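Local coordinates for probable zinc protease PqqL (Escherichia coli, PDB 6OFT), which probably acts as a periplasmic zinc-dependent endopeptidase of the M16 family, represented here by the first half of its chain, at residues F55-M60 with A89-D94; T96-S101 with R192-N197. One frame throughout, in Å; residues are numbered along the deposited sequence.

Overall arrangement
From the N terminus, the chain runs through three strands into helix 52-59, which carries two of the three predicted zinc ligands and the predicted proton acceptor. Interaction 1 closes the first loop: after helix 71-77 the chain returns as edge strand 87-91 beneath Glu57. A short turn leads into the neighbouring antiparallel strand 96-103, where interaction 2 begins, and this contact closes a second, mostly helical excursion of 90 residues at the end of helix 183-193. The two loops follow in series, neither nested nor crossed. In space they adjoin: Tyr90 O probably accepts a hydrogen bond from Val97 N, and Tyr98 packs on Glu57. Together they tie two helices to one side of the six-stranded sheet.

Interaction 1 (F55-M60 with A89-D94); sequences FVEHMM and AYTSYD
Glu57 reaches from helix 52-59 to Ala89 and Thr91 on strand 87-91, a small contact carried on the helix side by this single side chain. Its CB lies 3.2 Å from Thr91 OG1, and the two side chains run alongside one another in opposite senses. With CG anti to the backbone N (chi1 -178°), the chain leaves the helix toward the strand; CG then sits between Thr91 OG1 and the methyl CB of Ala89, the latter 3.8 Å away. A bend at chi2 turns the carboxylate so that its oxygens part company. Glu57 OE1 rests 3.4 Å from Ala89 CB, a purely van der Waals meeting, whereas Glu57 OE2 accepts a hydrogen bond of 2.7 Å from Thr91 OG1 through its anti lone pair, the one turned away from OE1. Beside it, Glu57 OE2 passes 3.3 Å from Tyr90 C and close to the Thr91 amide, but the N-H points too far off for a bond. One hydroxyl thus steadies the rotation of the carboxylate from its outer side.

Glu57 is the predicted proton acceptor of the HxxEH zinc motif, in which His54 and His58 of the same helix are predicted metal ligands, with Glu134 of helix 128-144 a third. Thr91 probably helps position this acceptor from the second shell of the site. Helical residues 55-59 run nearly antiparallel to strand residues 89-91, axes 8.3 Å apart at closest approach and directions 166° apart; the helix also packs on helices 128-144 and 183-193, while strand 87-91 borders the sheet beside strand 96-103.

Interaction 2 (T96-S101 with R192-N197); sequences TVYQVS and RWYQPN
Tyr98 and Tyr194 meet by their edges rather than their faces: the hydroxyl of Tyr194 lies in the plane of the Tyr98 ring at its rim, and Tyr98 OH lies at the edge of the Tyr194 ring, near its plane. The ring planes are inclined by roughly 60°; the nearest ring carbons, Tyr98 CE2 and Tyr194 CE2, are 3.9 Å apart. Tyr194 also meets the ring of Tyr190, one helical turn back, with planes at about 40°.

The side chains approach from opposite directions until Tyr98 OH and Tyr194 OH join in a hydrogen bond of 2.6 Å, in which either could be the donor. A water at the Tyr194 edge, also in the ring plane, is hydrogen-bonded to Tyr194 OH at 2.7 Å. The same water donates to Thr96 OG1 at 2.9 Å, and Thr96 OG1 has a further partner in Thr40 O. Thr96 itself crosses Tyr194 at about a right angle; with CG2 anti to the backbone N (chi1 to OG1 -43°), that methyl comes within 3.5 Å of Tyr194 OH. The buried phenol oxygen of Tyr194 is therefore gripped by a phenol and a water and flanked by a methyl.

Tyr194 is the first residue past helix 183-193 and the centre of an inverse gamma turn. The contact lies beside the predicted catalytic helix 52-59: Thr96 and Tyr98 touch Glu57, and Tyr194 touches Val56. Ile38 of strand 31-38 packs against both tyrosines, joining the helix end to the sheet through strands 31-38 and 96-103.

Interaction 1 (F55-M60 with A89-D94)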
ATOM      1  N   PHE A  55     -18.110  -4.890  -6.367  1.00 21.76           N
ATOM      2  CA  PHE A  55     -19.326  -5.704  -6.500  1.00 20.82           C
ATOM      3  C   PHE A  55     -18.983  -6.993  -7.290  1.00 23.62           C
ATOM      4  O   PHE A  55     -19.346  -8.083  -6.838  1.00 22.44           O
ATOM      5  CB  PHE A  55     -20.471  -4.912  -7.169  1.00 22.68           C
ATOM      6  CG  PHE A  55     -21.898  -5.366  -6.894  1.00 23.12           C
ATOM      7  CD1 PHE A  55     -22.233  -6.720  -6.894  1.00 25.24           C
ATOM      8  CD2 PHE A  55     -22.917  -4.437  -6.710  1.00 25.01           C
ATOM      9  CE1 PHE A  55     -23.549  -7.136  -6.648  1.00 26.35           C
ATOM     10  CE2 PHE A  55     -24.237  -4.852  -6.475  1.00 27.58           C
ATOM     11  CZ  PHE A  55     -24.547  -6.197  -6.457  1.00 25.81           C
ATOM     12  N   VAL A  56     -18.218  -6.873  -8.408  1.00 20.21           N
ATOM     13  CA  VAL A  56     -17.766  -8.023  -9.224  1.00 19.76           C
ATOM     14  C   VAL A  56     -16.994  -9.045  -8.349  1.00 23.16           C
ATOM     15  O   VAL A  56     -17.251 -10.242  -8.450  1.00 20.41           O
ATOM     16  CB  VAL A  56     -16.958  -7.593 -10.499  1.00 23.40           C
ATOM     17  CG1 VAL A  56     -16.159  -8.756 -11.093  1.00 22.94           C
ATOM     18  CG2 VAL A  56     -17.874  -6.989 -11.555  1.00 24.49           C
ATOM     19  N   GLU A  57     -16.078  -8.546  -7.481  1.00 21.36           N
ATOM     20  CA  GLU A  57     -15.258  -9.330  -6.551  1.00 21.69           C
ATOM     21  C   GLU A  57     -16.124 -10.222  -5.641  1.00 24.72           C
ATOM     22  O   GLU A  57     -15.874 -11.415  -5.542  1.00 22.52           O
ATOM     23  CB  GLU A  57     -14.365  -8.386  -5.732  1.00 22.86           C
ATOM     24  CG  GLU A  57     -13.429  -9.084  -4.754  1.00 28.93           C
ATOM     25  CD  GLU A  57     -13.604  -8.563  -3.343  1.00 34.50           C
ATOM     26  OE1 GLU A  57     -14.058  -9.334  -2.475  1.00 24.69           O
ATOM     27  OE2 GLU A  57     -13.320  -7.368  -3.114  1.00 24.73           O
ATOM     28  N   HIS A  58     -17.166  -9.642  -5.033  1.00 22.99           N
ATOM     29  CA  HIS A  58     -18.141 -10.355  -4.206  1.00 24.05           C
ATOM     30  C   HIS A  58     -18.896 -11.426  -5.024  1.00 25.44           C
ATOM     31  O   HIS A  58     -19.140 -12.525  -4.527  1.00 23.53           O
ATOM     32  CB  HIS A  58     -19.143  -9.350  -3.600  1.00 26.17           C
ATOM     33  CG  HIS A  58     -18.643  -8.697  -2.350  1.00 30.38           C
ATOM     34  ND1 HIS A  58     -19.216  -8.967  -1.127  1.00 33.00           N
ATOM     35  CD2 HIS A  58     -17.623  -7.826  -2.170  1.00 32.58           C
ATOM     36  CE1 HIS A  58     -18.540  -8.252  -0.245  1.00 31.98           C
ATOM     37  NE2 HIS A  58     -17.571  -7.552  -0.822  1.00 32.20           N
ATOM     38  N   MET A  59     -19.207 -11.125  -6.288  1.00 21.85           N
ATOM     39  CA  MET A  59     -19.949 -12.043  -7.156  1.00 21.24           C
ATOM     40  C   MET A  59     -19.176 -13.312  -7.529  1.00 25.21           C
ATOM     41  O   MET A  59     -19.796 -14.260  -8.013  1.00 24.62           O
ATOM     42  CB  MET A  59     -20.479 -11.334  -8.419  1.00 23.47           C
ATOM     43  CG  MET A  59     -21.621 -10.337  -8.173  1.00 26.94           C
ATOM     44  SD  MET A  59     -23.001 -10.897  -7.134  1.00 30.70           S
ATOM     45  CE  MET A  59     -23.499 -12.446  -8.008  1.00 27.49           C
ATOM     46  N   MET A  60     -17.848 -13.366  -7.269  1.00 20.86           N
ATOM     47  CA  MET A  60     -17.049 -14.561  -7.580  1.00 20.15           C
ATOM     48  C   MET A  60     -17.390 -15.719  -6.643  1.00 26.56           C
ATOM     49  O   MET A  60     -17.269 -16.890  -7.013  1.00 26.03           O
ATOM     50  CB  MET A  60     -15.534 -14.256  -7.548  1.00 21.53           C
ATOM     51  CG  MET A  60     -15.062 -13.317  -8.660  1.00 23.65           C
ATOM     52  SD  MET A  60     -15.515 -13.780 -10.354  1.00 25.84           S
ATOM     53  CE  MET A  60     -16.827 -12.619 -10.639  1.00 23.48           C
ATOM     54  N   ALA A  89     -10.576 -12.144  -0.512  1.00 19.82           N
ATOM     55  CA  ALA A  89     -10.475 -11.354  -1.745  1.00 19.46           C
ATOM     56  C   ALA A  89     -10.528  -9.896  -1.349  1.00 22.93           C
ATOM     57  O   ALA A  89     -11.061  -9.584  -0.293  1.00 21.47           O
ATOM     58  CB  ALA A  89     -11.633 -11.680  -2.694  1.00 19.91           C
ATOM     59  N   TYR A  90      -9.978  -9.007  -2.183  1.00 19.81           N
ATOM     60  CA  TYR A  90     -10.045  -7.579  -1.919  1.00 21.16           C
ATOM     61  C   TYR A  90     -10.025  -6.817  -3.227  1.00 23.86           C
ATOM     62  O   TYR A  90      -9.444  -7.296  -4.203  1.00 20.70           O
ATOM     63  CB  TYR A  90      -8.904  -7.093  -0.974  1.00 23.59           C
ATOM     64  CG  TYR A  90      -7.516  -7.082  -1.581  1.00 26.12           C
ATOM     65  CD1 TYR A  90      -7.088  -6.020  -2.382  1.00 28.01           C
ATOM     66  CD2 TYR A  90      -6.601  -8.089  -1.292  1.00 27.05           C
ATOM     67  CE1 TYR A  90      -5.812  -6.006  -2.946  1.00 28.24           C
ATOM     68  CE2 TYR A  90      -5.307  -8.064  -1.819  1.00 28.10           C
ATOM     69  CZ  TYR A  90      -4.909  -7.008  -2.624  1.00 36.44           C
ATOM     70  OH  TYR A  90      -3.637  -6.988  -3.150  1.00 36.45           O
ATOM     71  N   THR A  91     -10.596  -5.604  -3.209  1.00 20.52           N
ATOM     72  CA  THR A  91     -10.603  -4.683  -4.332  1.00 20.68           C
ATOM     73  C   THR A  91      -9.997  -3.376  -3.854  1.00 24.58           C
ATOM     74  O   THR A  91     -10.430  -2.822  -2.839  1.00 24.55           O
ATOM     75  CB  THR A  91     -12.020  -4.469  -4.899  1.00 22.43           C
ATOM     76  OG1 THR A  91     -12.616  -5.733  -5.148  1.00 18.55           O
ATOM     77  CG2 THR A  91     -12.012  -3.659  -6.193  1.00 20.39           C
ATOM     78  N   SER A  92      -8.999  -2.883  -4.582  1.00 19.66           N
ATOM     79  CA  SER A  92      -8.381  -1.605  -4.239  1.00 18.86           C
ATOM     80  C   SER A  92      -8.547  -0.689  -5.451  1.00 22.85           C
ATOM     81  O   SER A  92      -9.273  -1.023  -6.391  1.00 22.20           O
ATOM     82  CB  SER A  92      -6.906  -1.801  -3.892  1.00 19.84           C
ATOM     83  OG  SER A  92      -6.152  -2.202  -5.030  1.00 28.20           O
ATOM     84  N   TYR A  93      -7.881   0.456  -5.434  1.00 20.83           N
ATOM     85  CA  TYR A  93      -7.904   1.384  -6.563  1.00 20.85           C
ATOM     86  C   TYR A  93      -7.265   0.744  -7.802  1.00 24.63           C
ATOM     87  O   TYR A  93      -7.736   0.941  -8.911  1.00 25.74           O
ATOM     88  CB  TYR A  93      -7.068   2.627  -6.205  1.00 22.31           C
ATOM     89  CG  TYR A  93      -7.645   3.463  -5.092  1.00 24.74           C
ATOM     90  CD1 TYR A  93      -8.671   4.369  -5.336  1.00 26.36           C
ATOM     91  CD2 TYR A  93      -7.125   3.392  -3.799  1.00 26.45           C
ATOM     92  CE1 TYR A  93      -9.193   5.160  -4.316  1.00 27.01           C
ATOM     93  CE2 TYR A  93      -7.654   4.167  -2.766  1.00 27.61           C
ATOM     94  CZ  TYR A  93      -8.677   5.061  -3.034  1.00 31.90           C
ATOM     95  OH  TYR A  93      -9.185   5.863  -2.045  1.00 34.62           O
ATOM     96  N   ASP A  94      -6.199  -0.024  -7.593  1.00 21.92           N
ATOM     97  CA  ASP A  94      -5.320  -0.588  -8.621  1.00 22.18           C
ATOM     98  C   ASP A  94      -5.565  -2.020  -9.049  1.00 23.29           C
ATOM     99  O   ASP A  94      -5.098  -2.410 -10.118  1.00 21.99           O
ATOM    100  CB  ASP A  94      -3.863  -0.486  -8.133  1.00 24.04           C
ATOM    101  CG  ASP A  94      -3.486   0.845  -7.536  1.00 35.10           C
ATOM    102  OD1 ASP A  94      -3.615   1.869  -8.239  1.00 37.20           O
ATOM    103  OD2 ASP A  94      -3.074   0.867  -6.369  1.00 41.16           O
TER

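Interaction 2 (T96-S101 with R192-N197)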
ATOM      1  N   THR A  96      -7.770  -6.167  -8.136  1.00 20.16           N
ATOM      2  CA  THR A  96      -8.712  -7.073  -7.490  1.00 19.92           C
ATOM      3  C   THR A  96      -7.913  -8.350  -7.319  1.00 21.38           C
ATOM      4  O   THR A  96      -7.328  -8.834  -8.288  1.00 20.56           O
ATOM      5  CB  THR A  96      -9.971  -7.306  -8.330  1.00 22.10           C
ATOM      6  OG1 THR A  96     -10.418  -6.073  -8.883  1.00 26.07           O
ATOM      7  CG2 THR A  96     -11.079  -7.914  -7.511  1.00 16.62           C
ATOM      8  N   VAL A  97      -7.823  -8.861  -6.092  1.00 18.15           N
ATOM      9  CA  VAL A  97      -7.018 -10.060  -5.827  1.00 17.88           C
ATOM     10  C   VAL A  97      -7.862 -11.115  -5.119  1.00 22.07           C
ATOM     11  O   VAL A  97      -8.580 -10.783  -4.162  1.00 21.01           O
ATOM     12  CB  VAL A  97      -5.694  -9.730  -5.051  1.00 21.93           C
ATOM     13  CG1 VAL A  97      -4.861 -10.988  -4.789  1.00 21.35           C
ATOM     14  CG2 VAL A  97      -4.840  -8.711  -5.808  1.00 22.01           C
ATOM     15  N   TYR A  98      -7.731 -12.389  -5.566  1.00 19.31           N
ATOM     16  CA  TYR A  98      -8.437 -13.564  -5.041  1.00 18.58           C
ATOM     17  C   TYR A  98      -7.415 -14.485  -4.417  1.00 20.88           C
ATOM     18  O   TYR A  98      -6.434 -14.855  -5.070  1.00 17.16           O
ATOM     19  CB  TYR A  98      -9.244 -14.241  -6.163  1.00 18.72           C
ATOM     20  CG  TYR A  98     -10.255 -13.297  -6.773  1.00 18.39           C
ATOM     21  CD1 TYR A  98     -11.531 -13.175  -6.238  1.00 20.14           C
ATOM     22  CD2 TYR A  98      -9.917 -12.480  -7.857  1.00 17.79           C
ATOM     23  CE1 TYR A  98     -12.450 -12.274  -6.763  1.00 20.12           C
ATOM     24  CE2 TYR A  98     -10.824 -11.570  -8.384  1.00 16.84           C
ATOM     25  CZ  TYR A  98     -12.095 -11.482  -7.843  1.00 24.21           C
ATOM     26  OH  TYR A  98     -13.027 -10.640  -8.381  1.00 21.98           O
ATOM     27  N   GLN A  99      -7.596 -14.785  -3.122  1.00 18.46           N
ATOM     28  CA  GLN A  99      -6.571 -15.466  -2.326  1.00 19.14           C
ATOM     29  C   GLN A  99      -7.028 -16.759  -1.687  1.00 24.16           C
ATOM     30  O   GLN A  99      -8.098 -16.809  -1.077  1.00 22.29           O
ATOM     31  CB  GLN A  99      -6.028 -14.508  -1.224  1.00 19.90           C
ATOM     32  CG  GLN A  99      -5.605 -13.101  -1.727  1.00 21.64           C
ATOM     33  CD  GLN A  99      -5.444 -12.067  -0.622  1.00 34.56           C
ATOM     34  OE1 GLN A  99      -6.195 -12.037   0.351  1.00 33.85           O
ATOM     35  NE2 GLN A  99      -4.470 -11.172  -0.756  1.00 18.84           N
ATOM     36  N   VAL A 100      -6.204 -17.815  -1.845  1.00 21.00           N
ATOM     37  CA  VAL A 100      -6.422 -19.112  -1.211  1.00 20.46           C
ATOM     38  C   VAL A 100      -5.060 -19.591  -0.631  1.00 24.40           C
ATOM     39  O   VAL A 100      -4.047 -19.567  -1.327  1.00 23.25           O
ATOM     40  CB  VAL A 100      -7.071 -20.194  -2.126  1.00 23.03           C
ATOM     41  CG1 VAL A 100      -7.328 -21.495  -1.350  1.00 22.07           C
ATOM     42  CG2 VAL A 100      -8.366 -19.700  -2.777  1.00 22.53           C
ATOM     43  N   SER A 101      -5.062 -20.014   0.636  1.00 20.01           N
ATOM     44  CA  SER A 101      -3.922 -20.607   1.323  1.00 19.46           C
ATOM     45  C   SER A 101      -4.377 -22.003   1.737  1.00 21.87           C
ATOM     46  O   SER A 101      -5.423 -22.141   2.370  1.00 19.25           O
ATOM     47  CB  SER A 101      -3.549 -19.802   2.567  1.00 23.48           C
ATOM     48  OG  SER A 101      -2.321 -20.280   3.107  1.00 29.93           O
ATOM     49  N   ARG A 192     -15.002  -7.092 -19.735  1.00 26.30           N
ATOM     50  CA  ARG A 192     -14.115  -6.023 -20.202  1.00 26.71           C
ATOM     51  C   ARG A 192     -12.703  -6.161 -19.613  1.00 30.09           C
ATOM     52  O   ARG A 192     -11.721  -5.981 -20.334  1.00 29.10           O
ATOM     53  CB  ARG A 192     -14.699  -4.638 -19.815  1.00 26.96           C
ATOM     54  CG  ARG A 192     -13.874  -3.423 -20.279  1.00 35.26           C
ATOM     55  CD  ARG A 192     -14.713  -2.230 -20.744  1.00 40.65           C
ATOM     56  NE  ARG A 192     -15.679  -1.790 -19.737  1.00 48.42           N
ATOM     57  CZ  ARG A 192     -16.996  -1.812 -19.902  1.00 66.41           C
ATOM     58  NH1 ARG A 192     -17.522  -2.219 -21.050  1.00 64.45           N
ATOM     59  NH2 ARG A 192     -17.796  -1.413 -18.927  1.00 51.35           N
ATOM     60  N   TRP A 193     -12.608  -6.448 -18.296  1.00 25.71           N
ATOM     61  CA  TRP A 193     -11.339  -6.463 -17.573  1.00 24.07           C
ATOM     62  C   TRP A 193     -10.806  -7.839 -17.194  1.00 26.69           C
ATOM     63  O   TRP A 193      -9.593  -7.969 -17.002  1.00 26.98           O
ATOM     64  CB  TRP A 193     -11.459  -5.571 -16.323  1.00 22.26           C
ATOM     65  CG  TRP A 193     -11.843  -4.156 -16.655  1.00 23.67           C
ATOM     66  CD1 TRP A 193     -13.066  -3.577 -16.477  1.00 26.79           C
ATOM     67  CD2 TRP A 193     -11.028  -3.179 -17.321  1.00 23.77           C
ATOM     68  NE1 TRP A 193     -13.052  -2.283 -16.948  1.00 26.50           N
ATOM     69  CE2 TRP A 193     -11.810  -2.006 -17.460  1.00 28.04           C
ATOM     70  CE3 TRP A 193      -9.699  -3.167 -17.789  1.00 24.59           C
ATOM     71  CZ2 TRP A 193     -11.310  -0.838 -18.058  1.00 27.54           C
ATOM     72  CZ3 TRP A 193      -9.199  -1.999 -18.351  1.00 26.10           C
ATOM     73  CH2 TRP A 193     -10.000  -0.854 -18.480  1.00 27.17           C
ATOM     74  N   TYR A 194     -11.686  -8.852 -17.043  1.00 22.71           N
ATOM     75  CA  TYR A 194     -11.265 -10.217 -16.671  1.00 22.04           C
ATOM     76  C   TYR A 194     -10.966 -11.057 -17.900  1.00 26.94           C
ATOM     77  O   TYR A 194     -11.775 -11.899 -18.320  1.00 28.47           O
ATOM     78  CB  TYR A 194     -12.277 -10.920 -15.736  1.00 21.98           C
ATOM     79  CG  TYR A 194     -12.318 -10.397 -14.317  1.00 21.43           C
ATOM     80  CD1 TYR A 194     -12.649  -9.070 -14.050  1.00 23.15           C
ATOM     81  CD2 TYR A 194     -12.137 -11.255 -13.234  1.00 21.86           C
ATOM     82  CE1 TYR A 194     -12.721  -8.591 -12.741  1.00 24.39           C
ATOM     83  CE2 TYR A 194     -12.258 -10.801 -11.920  1.00 22.16           C
ATOM     84  CZ  TYR A 194     -12.551  -9.467 -11.679  1.00 29.10           C
ATOM     85  OH  TYR A 194     -12.635  -9.008 -10.390  1.00 27.22           O
ATOM     86  N   GLN A 195      -9.814 -10.779 -18.506  1.00 23.63           N
ATOM     87  CA  GLN A 195      -9.276 -11.474 -19.680  1.00 23.95           C
ATOM     88  C   GLN A 195      -7.820 -11.829 -19.362  1.00 26.97           C
ATOM     89  O   GLN A 195      -7.237 -11.116 -18.538  1.00 24.88           O
ATOM     90  CB  GLN A 195      -9.441 -10.644 -20.976  1.00 25.50           C
ATOM     91  CG  GLN A 195     -10.924 -10.409 -21.411  1.00 26.31           C
ATOM     92  CD  GLN A 195     -11.828 -11.640 -21.459  1.00 35.28           C
ATOM     93  OE1 GLN A 195     -11.380 -12.776 -21.557  1.00 33.85           O
ATOM     94  NE2 GLN A 195     -13.142 -11.448 -21.396  1.00 23.62           N
ATOM     95  N   PRO A 196      -7.257 -12.954 -19.904  1.00 22.41           N
ATOM     96  CA  PRO A 196      -5.930 -13.423 -19.458  1.00 22.14           C
ATOM     97  C   PRO A 196      -4.766 -12.444 -19.470  1.00 26.26           C
ATOM     98  O   PRO A 196      -3.975 -12.507 -18.544  1.00 26.07           O
ATOM     99  CB  PRO A 196      -5.645 -14.618 -20.382  1.00 23.71           C
ATOM    100  CG  PRO A 196      -6.973 -15.148 -20.680  1.00 27.92           C
ATOM    101  CD  PRO A 196      -7.868 -13.940 -20.822  1.00 23.83           C
ATOM    102  N   ASN A 197      -4.662 -11.545 -20.459  1.00 25.55           N
ATOM    103  CA  ASN A 197      -3.545 -10.597 -20.564  1.00 25.78           C
ATOM    104  C   ASN A 197      -3.552  -9.496 -19.470  1.00 29.69           C
ATOM    105  O   ASN A 197      -2.597  -8.721 -19.379  1.00 30.00           O
ATOM    106  CB  ASN A 197      -3.485  -9.995 -21.978  1.00 27.86           C
ATOM    107  CG  ASN A 197      -4.560  -8.976 -22.276  1.00 36.57           C
ATOM    108  OD1 ASN A 197      -5.679  -9.034 -21.761  1.00 29.00           O
ATOM    109  ND2 ASN A 197      -4.238  -8.017 -23.131  1.00 29.60           N
TER
HETATM  110  O   HOH W   1     -13.079  -6.355  -9.983  1.00 22.37           O